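Local coordinates for protein adenylate kinase (Schistosoma mansoni, PDB 3UMF) that catalyses the reversible exchange of a phosphoryl group between adenine nucleotides, interconverting ATP plus AMP with two molecules of ADP, at residues A[47-52]-A[202-207]; A[190-195]-A[209-214]; A[30-35]-A[135-140]. All blocks are in the same frame, centred on the assembly; numbering follows the deposited sequence.

How the contacts relate
The first strand, 30-35, takes part in contact 3, which closes the first long loop when strand 135-140 lies down beside it in the parallel sheet. Before that loop closes, the chain has already passed through helix 42-53, whose residues 47-52 later meet helix 200-212; contact 1 therefore crosses contact 3. Contact 2 is a short loop in which helix 200-212 turns back over the edge strand 191-195. It follows contact 3 in series and crosses contact 1, with which it shares the helix. V207 of contact 1 packs on F139 of contact 3 and I194 of contact 2, so the first and last helices pack together against one face of the sheet.

Contact 1 of 3, residues A[47-52]-A[202-207]; sequences EKLVQK and AIFDKV
The F204 ring carries K48 over one of its faces, while L49 CD2 and K52 CD approach it obliquely. K48 CB sits above the face, 4.0 Å from the ring centroid and 29° off the normal. The lysine chain then bends twice, which brings CE within 3.7 Å of F204 CG and leaves NZ over the same face. That ammonium group lies 4.5 Å from the F204 centroid, an off-centre cation-pi contact; D201 gives NZ a second partner in a long, weak ion pair. The two helices, 42-53 and 200-212, cross at -54° with short-segment axes 11.2 Å apart, and both belong to the helical layer of this Rossmann-like P-loop kinase fold. With CG anti to the backbone N (chi1 -174°), the F204 ring is directed at helix 42-53 and presents its face to K48. Deeper in, L49 CD2 lies 3.7 Å from F204 CE1 and 4.0 Å from V207 CG1, so one methyl touches both residues. V207 and I203 continue inward to F139 of the sheet. Toward solvent, the extended aliphatic part of K52 crosses near the CZ end of the ring, its CD 3.8 Å from F204 CZ.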
# COMPACT_ATOMS: atom_id res chain seq x y z
N GLU A 47 -10.62 0.22 -3.24
CA GLU A 47 -11.90 0.91 -3.13
C GLU A 47 -13.02 -0.08 -2.86
O GLU A 47 -13.89 0.16 -2.02
CB GLU A 47 -12.20 1.69 -4.41
CG GLU A 47 -11.33 2.90 -4.63
CD GLU A 47 -11.56 3.54 -5.99
OE1 GLU A 47 -12.45 3.06 -6.73
OE2 GLU A 47 -10.85 4.51 -6.33
N LYS A 48 -12.99 -1.19 -3.58
CA LYS A 48 -14.03 -2.20 -3.46
C LYS A 48 -13.96 -2.91 -2.11
O LYS A 48 -15.00 -3.25 -1.53
CB LYS A 48 -13.95 -3.20 -4.62
CG LYS A 48 -13.95 -2.52 -5.98
CD LYS A 48 -14.87 -3.21 -6.96
CE LYS A 48 -14.43 -4.62 -7.24
NZ LYS A 48 -15.48 -5.36 -7.99
N LEU A 49 -12.75 -3.12 -1.60
CA LEU A 49 -12.57 -3.73 -0.28
C LEU A 49 -13.13 -2.85 0.83
O LEU A 49 -13.82 -3.33 1.73
CB LEU A 49 -11.09 -4.01 -0.02
CG LEU A 49 -10.46 -5.19 -0.77
CD1 LEU A 49 -8.97 -5.24 -0.50
CD2 LEU A 49 -11.13 -6.49 -0.35
N VAL A 50 -12.82 -1.56 0.76
CA VAL A 50 -13.33 -0.59 1.74
C VAL A 50 -14.85 -0.52 1.68
O VAL A 50 -15.51 -0.41 2.71
CB VAL A 50 -12.72 0.81 1.50
CG1 VAL A 50 -13.42 1.85 2.36
CG2 VAL A 50 -11.23 0.79 1.80
N GLN A 51 -15.40 -0.61 0.48
CA GLN A 51 -16.85 -0.56 0.31
C GLN A 51 -17.52 -1.79 0.91
O GLN A 51 -18.53 -1.67 1.61
CB GLN A 51 -17.21 -0.42 -1.17
CG GLN A 51 -18.70 -0.21 -1.42
CD GLN A 51 -19.05 -0.16 -2.90
OE1 GLN A 51 -19.40 0.89 -3.43
NE2 GLN A 51 -18.96 -1.31 -3.56
N LYS A 52 -16.96 -2.97 0.65
CA LYS A 52 -17.55 -4.21 1.16
C LYS A 52 -17.30 -4.42 2.65
O LYS A 52 -18.21 -4.78 3.39
CB LYS A 52 -17.01 -5.43 0.37
CG LYS A 52 -17.56 -6.78 0.84
CD LYS A 52 -16.87 -7.94 0.13
CE LYS A 52 -17.48 -9.28 0.52
NZ LYS A 52 -18.81 -9.50 -0.11
N ALA A 202 -13.16 -10.91 -11.07
CA ALA A 202 -12.47 -12.16 -10.78
C ALA A 202 -11.37 -11.95 -9.75
O ALA A 202 -11.15 -12.78 -8.87
CB ALA A 202 -11.90 -12.77 -12.06
N ILE A 203 -10.67 -10.82 -9.87
CA ILE A 203 -9.63 -10.46 -8.92
C ILE A 203 -10.23 -10.22 -7.53
O ILE A 203 -9.70 -10.68 -6.53
CB ILE A 203 -8.86 -9.20 -9.38
CG1 ILE A 203 -8.05 -9.51 -10.64
CG2 ILE A 203 -7.94 -8.70 -8.28
CD1 ILE A 203 -7.58 -8.26 -11.37
N PHE A 204 -11.35 -9.50 -7.49
CA PHE A 204 -11.98 -9.15 -6.22
C PHE A 204 -12.49 -10.40 -5.49
O PHE A 204 -12.32 -10.52 -4.28
CB PHE A 204 -13.13 -8.17 -6.45
CG PHE A 204 -13.75 -7.65 -5.18
CD1 PHE A 204 -13.01 -6.90 -4.28
CD2 PHE A 204 -15.08 -7.91 -4.88
CE1 PHE A 204 -13.58 -6.43 -3.11
CE2 PHE A 204 -15.66 -7.43 -3.71
CZ PHE A 204 -14.90 -6.69 -2.83
N ASP A 205 -13.10 -11.31 -6.24
CA ASP A 205 -13.58 -12.57 -5.66
C ASP A 205 -12.43 -13.40 -5.08
O ASP A 205 -12.55 -13.97 -4.00
CB ASP A 205 -14.35 -13.39 -6.70
CG ASP A 205 -15.69 -12.77 -7.06
OD1 ASP A 205 -16.23 -11.97 -6.27
OD2 ASP A 205 -16.23 -13.10 -8.15
N LYS A 206 -11.31 -13.46 -5.81
CA LYS A 206 -10.14 -14.21 -5.35
C LYS A 206 -9.53 -13.58 -4.09
O LYS A 206 -9.17 -14.30 -3.16
CB LYS A 206 -9.09 -14.31 -6.46
CG LYS A 206 -7.86 -15.13 -6.08
CD LYS A 206 -8.23 -16.55 -5.68
CE LYS A 206 -6.99 -17.42 -5.52
NZ LYS A 206 -7.32 -18.78 -5.00
N VAL A 207 -9.44 -12.26 -4.07
CA VAL A 207 -8.92 -11.55 -2.90
C VAL A 207 -9.74 -11.86 -1.65
O VAL A 207 -9.19 -12.13 -0.59
CB VAL A 207 -8.91 -10.01 -3.12
CG1 VAL A 207 -8.63 -9.29 -1.82
CG2 VAL A 207 -7.88 -9.64 -4.16

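Contact 2 of 3, residues A[190-195]-A[209-214]; sequences KVITID and HELQKF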
# COMPACT_ATOMS: atom_id res chain seq x y z
N LYS A 190 2.90 -14.75 4.94
CA LYS A 190 1.97 -13.64 5.15
C LYS A 190 1.63 -12.88 3.87
O LYS A 190 0.97 -11.84 3.92
CB LYS A 190 2.53 -12.65 6.18
CG LYS A 190 2.38 -13.08 7.63
CD LYS A 190 3.05 -12.07 8.55
CE LYS A 190 2.33 -11.98 9.89
NZ LYS A 190 2.99 -10.99 10.79
N VAL A 191 2.08 -13.39 2.73
CA VAL A 191 1.81 -12.73 1.45
C VAL A 191 0.69 -13.42 0.68
O VAL A 191 0.75 -14.63 0.43
CB VAL A 191 3.07 -12.66 0.56
CG1 VAL A 191 2.74 -12.08 -0.81
CG2 VAL A 191 4.15 -11.83 1.24
N ILE A 192 -0.33 -12.65 0.34
CA ILE A 192 -1.37 -13.12 -0.57
C ILE A 192 -1.01 -12.65 -1.98
O ILE A 192 -1.16 -11.47 -2.31
CB ILE A 192 -2.75 -12.58 -0.19
CG1 ILE A 192 -3.16 -13.10 1.19
CG2 ILE A 192 -3.79 -12.97 -1.22
CD1 ILE A 192 -4.46 -12.54 1.69
N THR A 193 -0.52 -13.57 -2.80
CA THR A 193 -0.15 -13.23 -4.17
C THR A 193 -1.36 -13.37 -5.07
O THR A 193 -1.85 -14.48 -5.31
CB THR A 193 1.01 -14.11 -4.67
OG1 THR A 193 2.16 -13.89 -3.84
CG2 THR A 193 1.36 -13.76 -6.11
N ILE A 194 -1.86 -12.24 -5.56
CA ILE A 194 -3.03 -12.25 -6.42
C ILE A 194 -2.61 -12.13 -7.88
O ILE A 194 -1.85 -11.23 -8.24
CB ILE A 194 -4.01 -11.10 -6.07
CG1 ILE A 194 -4.52 -11.26 -4.63
CG2 ILE A 194 -5.20 -11.10 -7.04
CD1 ILE A 194 -5.38 -12.50 -4.41
N ASP A 195 -3.09 -13.05 -8.71
CA ASP A 195 -2.90 -12.94 -10.16
C ASP A 195 -3.88 -11.87 -10.66
O ASP A 195 -5.08 -12.10 -10.76
CB ASP A 195 -3.19 -14.28 -10.83
CG ASP A 195 -2.98 -14.25 -12.33
OD1 ASP A 195 -2.73 -13.17 -12.91
OD2 ASP A 195 -3.08 -15.33 -12.96
N HIS A 209 -11.58 -14.48 -1.14
CA HIS A 209 -11.39 -15.89 -0.82
C HIS A 209 -10.12 -16.09 -0.01
O HIS A 209 -10.10 -16.84 0.97
CB HIS A 209 -11.34 -16.73 -2.10
CG HIS A 209 -11.20 -18.20 -1.86
ND1 HIS A 209 -9.98 -18.85 -1.89
CD2 HIS A 209 -12.12 -19.15 -1.57
CE1 HIS A 209 -10.16 -20.13 -1.64
NE2 HIS A 209 -11.45 -20.34 -1.44
N GLU A 210 -9.06 -15.40 -0.40
CA GLU A 210 -7.78 -15.52 0.28
C GLU A 210 -7.79 -14.83 1.65
O GLU A 210 -7.21 -15.34 2.61
CB GLU A 210 -6.65 -14.98 -0.60
CG GLU A 210 -6.44 -15.78 -1.87
CD GLU A 210 -6.18 -17.25 -1.60
OE1 GLU A 210 -5.29 -17.54 -0.77
OE2 GLU A 210 -6.85 -18.11 -2.21
N LEU A 211 -8.45 -13.68 1.74
CA LEU A 211 -8.55 -12.94 3.00
C LEU A 211 -9.27 -13.74 4.09
O LEU A 211 -9.06 -13.50 5.28
CB LEU A 211 -9.25 -11.60 2.80
CG LEU A 211 -8.38 -10.46 2.24
CD1 LEU A 211 -9.24 -9.23 1.96
CD2 LEU A 211 -7.26 -10.13 3.22
N GLN A 212 -10.12 -14.67 3.68
CA GLN A 212 -10.84 -15.53 4.61
C GLN A 212 -9.86 -16.38 5.42
O GLN A 212 -10.07 -16.63 6.60
CB GLN A 212 -11.80 -16.45 3.86
CG GLN A 212 -13.27 -16.13 4.06
CD GLN A 212 -14.17 -17.00 3.21
OE1 GLN A 212 -13.97 -18.21 3.11
NE2 GLN A 212 -15.17 -16.39 2.59
N LYS A 213 -8.77 -16.79 4.77
CA LYS A 213 -7.75 -17.61 5.41
C LYS A 213 -7.04 -16.87 6.54
O LYS A 213 -6.46 -17.50 7.43
CB LYS A 213 -6.74 -18.11 4.38
CG LYS A 213 -7.35 -18.88 3.21
CD LYS A 213 -6.28 -19.35 2.24
CE LYS A 213 -6.89 -19.91 0.96
NZ LYS A 213 -5.84 -20.22 -0.05
N PHE A 214 -7.08 -15.55 6.51
CA PHE A 214 -6.49 -14.75 7.58
C PHE A 214 -7.55 -14.25 8.56
O PHE A 214 -7.31 -13.33 9.34
CB PHE A 214 -5.68 -13.58 7.01
CG PHE A 214 -4.40 -14.01 6.35
CD1 PHE A 214 -3.23 -14.11 7.08
CD2 PHE A 214 -4.37 -14.33 5.01
CE1 PHE A 214 -2.04 -14.51 6.48
CE2 PHE A 214 -3.19 -14.74 4.40
CZ PHE A 214 -2.03 -14.82 5.14
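Strand 191-195 and the end of helix 200-212 run in opposing directions past each other, with the CA atoms of I192 and E210 6.9 Å apart; those of the flanking residues, K190 before the strand and F214 beyond the helix, are at 8.9 Å. I192 is the hub. With its CG1 anti to the carbonyl carbon (chi1 -63°), the isoleucine splits its branches between two partners: CG2 rests 3.6 Å from E210 CB, while CG1 comes equally close to F214 CE2. The terminal CD1 of I192 also reaches F214 CE2, and touches L211 CD2 at 4.0 Å. The side chains of F214 and I192 lie alongside, pointing opposite ways, the ring meeting the isoleucine obliquely, and F214 CZ extends to K190 CA at 4.2 Å. Strand and helix form the final beta-alpha unit of the parallel sheet, 191-195 being an edge strand, and the helix that follows covers its I192 and I194 side. C135 of the neighbouring strand 135-140 touches both I192 and F214. Only the aliphatic part of E210 meets the strand, its CG also coming near I194 CD1. A bend at chi2 (-57°) turns the carboxylate away from I192, toward K213 and H209; K213 NZ makes a salt bridge to E210 OE1 at 2.8 Å from the syn side. H209 ND1, with the acceptor in its ring plane, donates to E210 OE2 from above the carboxylate plane. K206 also bridges to OE2; the two lysines, K206 and K213, would be expected to favour the ionised carboxylate. K190 sends its ammonium group elsewhere, to the carbonyl oxygen of C133.

Contact 3 of 3, residues A[30-35]-A[135-140]; sequences KVIFVL and CVINFD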
# COMPACT_ATOMS: atom_id res chain seq x y z
N LYS A 30 -5.84 -4.89 12.96
CA LYS A 30 -5.46 -5.82 11.91
C LYS A 30 -5.02 -5.02 10.69
O LYS A 30 -5.83 -4.33 10.07
CB LYS A 30 -6.64 -6.72 11.54
CG LYS A 30 -7.05 -7.69 12.63
CD LYS A 30 -8.48 -8.14 12.43
CE LYS A 30 -8.66 -9.60 12.80
NZ LYS A 30 -9.81 -10.20 12.06
N VAL A 31 -3.74 -5.12 10.35
CA VAL A 31 -3.16 -4.29 9.30
C VAL A 31 -2.88 -5.08 8.02
O VAL A 31 -2.20 -6.10 8.05
CB VAL A 31 -1.86 -3.61 9.76
CG1 VAL A 31 -1.17 -2.90 8.61
CG2 VAL A 31 -2.15 -2.64 10.90
N ILE A 32 -3.42 -4.60 6.91
CA ILE A 32 -3.22 -5.23 5.62
C ILE A 32 -2.39 -4.33 4.71
O ILE A 32 -2.87 -3.29 4.24
CB ILE A 32 -4.57 -5.53 4.94
CG1 ILE A 32 -5.42 -6.44 5.83
CG2 ILE A 32 -4.35 -6.16 3.57
CD1 ILE A 32 -6.87 -6.51 5.43
N PHE A 33 -1.14 -4.71 4.48
CA PHE A 33 -0.30 -4.00 3.53
C PHE A 33 -0.77 -4.33 2.11
O PHE A 33 -1.06 -5.49 1.80
CB PHE A 33 1.16 -4.42 3.70
CG PHE A 33 1.79 -3.94 4.99
CD1 PHE A 33 1.36 -2.78 5.61
CD2 PHE A 33 2.82 -4.66 5.58
CE1 PHE A 33 1.95 -2.34 6.79
CE2 PHE A 33 3.41 -4.23 6.76
CZ PHE A 33 2.97 -3.07 7.37
N VAL A 34 -0.86 -3.32 1.25
CA VAL A 34 -1.26 -3.54 -0.14
C VAL A 34 -0.19 -3.05 -1.12
O VAL A 34 0.20 -1.87 -1.10
CB VAL A 34 -2.61 -2.87 -0.46
CG1 VAL A 34 -2.99 -3.10 -1.92
CG2 VAL A 34 -3.69 -3.41 0.45
N LEU A 35 0.28 -3.96 -1.97
CA LEU A 35 1.31 -3.63 -2.96
C LEU A 35 0.80 -3.86 -4.38
O LEU A 35 0.04 -4.79 -4.63
CB LEU A 35 2.56 -4.48 -2.72
CG LEU A 35 3.46 -4.07 -1.56
CD1 LEU A 35 4.69 -4.96 -1.50
CD2 LEU A 35 3.87 -2.61 -1.70
N CYS A 135 -1.40 -9.41 7.06
CA CYS A 135 -0.94 -9.99 5.81
C CYS A 135 -0.57 -8.91 4.80
O CYS A 135 -0.79 -7.72 5.05
CB CYS A 135 -2.02 -10.91 5.22
SG CYS A 135 -3.55 -10.08 4.73
N VAL A 136 -0.01 -9.34 3.68
CA VAL A 136 0.31 -8.45 2.58
C VAL A 136 -0.42 -8.95 1.34
O VAL A 136 -0.36 -10.13 1.00
CB VAL A 136 1.82 -8.43 2.29
CG1 VAL A 136 2.14 -7.52 1.11
CG2 VAL A 136 2.59 -7.99 3.53
N ILE A 137 -1.14 -8.05 0.67
CA ILE A 137 -1.76 -8.39 -0.61
C ILE A 137 -0.87 -7.87 -1.72
O ILE A 137 -0.68 -6.65 -1.86
CB ILE A 137 -3.17 -7.79 -0.75
CG1 ILE A 137 -4.03 -8.15 0.46
CG2 ILE A 137 -3.83 -8.29 -2.03
CD1 ILE A 137 -5.43 -7.56 0.40
N ASN A 138 -0.32 -8.78 -2.51
CA ASN A 138 0.50 -8.40 -3.65
C ASN A 138 -0.28 -8.61 -4.94
O ASN A 138 -0.49 -9.75 -5.37
CB ASN A 138 1.79 -9.23 -3.67
CG ASN A 138 2.71 -8.86 -4.83
OD1 ASN A 138 2.63 -7.76 -5.37
ND2 ASN A 138 3.59 -9.78 -5.20
N PHE A 139 -0.74 -7.52 -5.55
CA PHE A 139 -1.44 -7.58 -6.82
C PHE A 139 -0.43 -7.69 -7.96
O PHE A 139 0.08 -6.67 -8.45
CB PHE A 139 -2.34 -6.35 -7.02
CG PHE A 139 -3.55 -6.34 -6.12
CD1 PHE A 139 -4.61 -7.19 -6.37
CD2 PHE A 139 -3.63 -5.47 -5.04
CE1 PHE A 139 -5.73 -7.18 -5.55
CE2 PHE A 139 -4.74 -5.46 -4.22
CZ PHE A 139 -5.80 -6.32 -4.48
N ASP A 140 -0.16 -8.92 -8.37
CA ASP A 140 0.95 -9.21 -9.27
C ASP A 140 0.53 -9.27 -10.73
O ASP A 140 -0.43 -9.96 -11.08
CB ASP A 140 1.60 -10.53 -8.86
CG ASP A 140 2.80 -10.89 -9.72
OD1 ASP A 140 3.67 -10.01 -9.92
OD2 ASP A 140 2.88 -12.04 -10.19
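Four backbone hydrogen bonds join F33 and L35 to C135, I137 and F139 in parallel register. F33 N donates to C135 O at 3.1 Å with a bent N-H...O angle of 143°. The next two are straighter: I137 N to F33 O, and L35 N to I137 O at 2.9 Å and 178°, each nearly along the C=O axis. F139 N closes the set on L35 O, tilted from the carbonyl plane. Weaker CA-H...O contacts fill in between, I32 CA to C135 O and V136 CA to F33 O. These are the central strand 30-35 and its neighbour 135-140 in a P-loop kinase sheet, ordered 2-3-1-4-5, and strand 30-35 leads directly into the phosphate-binding loop. Apolar packing differs on the two faces. On the face of I32, V34, C135, I137 and F139, I32 CG2 lies 3.6 Å from I137 CD1 and also touches C135 SG. With CG1 turned anti to its own N (chi1 179°), V34 brings that methyl into the plane of the F139 ring, 3.7 Å from CE2 of F139, while I137 CG2, from the same strand as F139, sits over one face of the ring, offset toward the rim. On the other face V136 CG2 sits at the edge of the F33 ring and 3.8 Å from F33 CB. F33 also meets F126 edge-to-face, and Y185 and I182 of helix 179-186 cover this side.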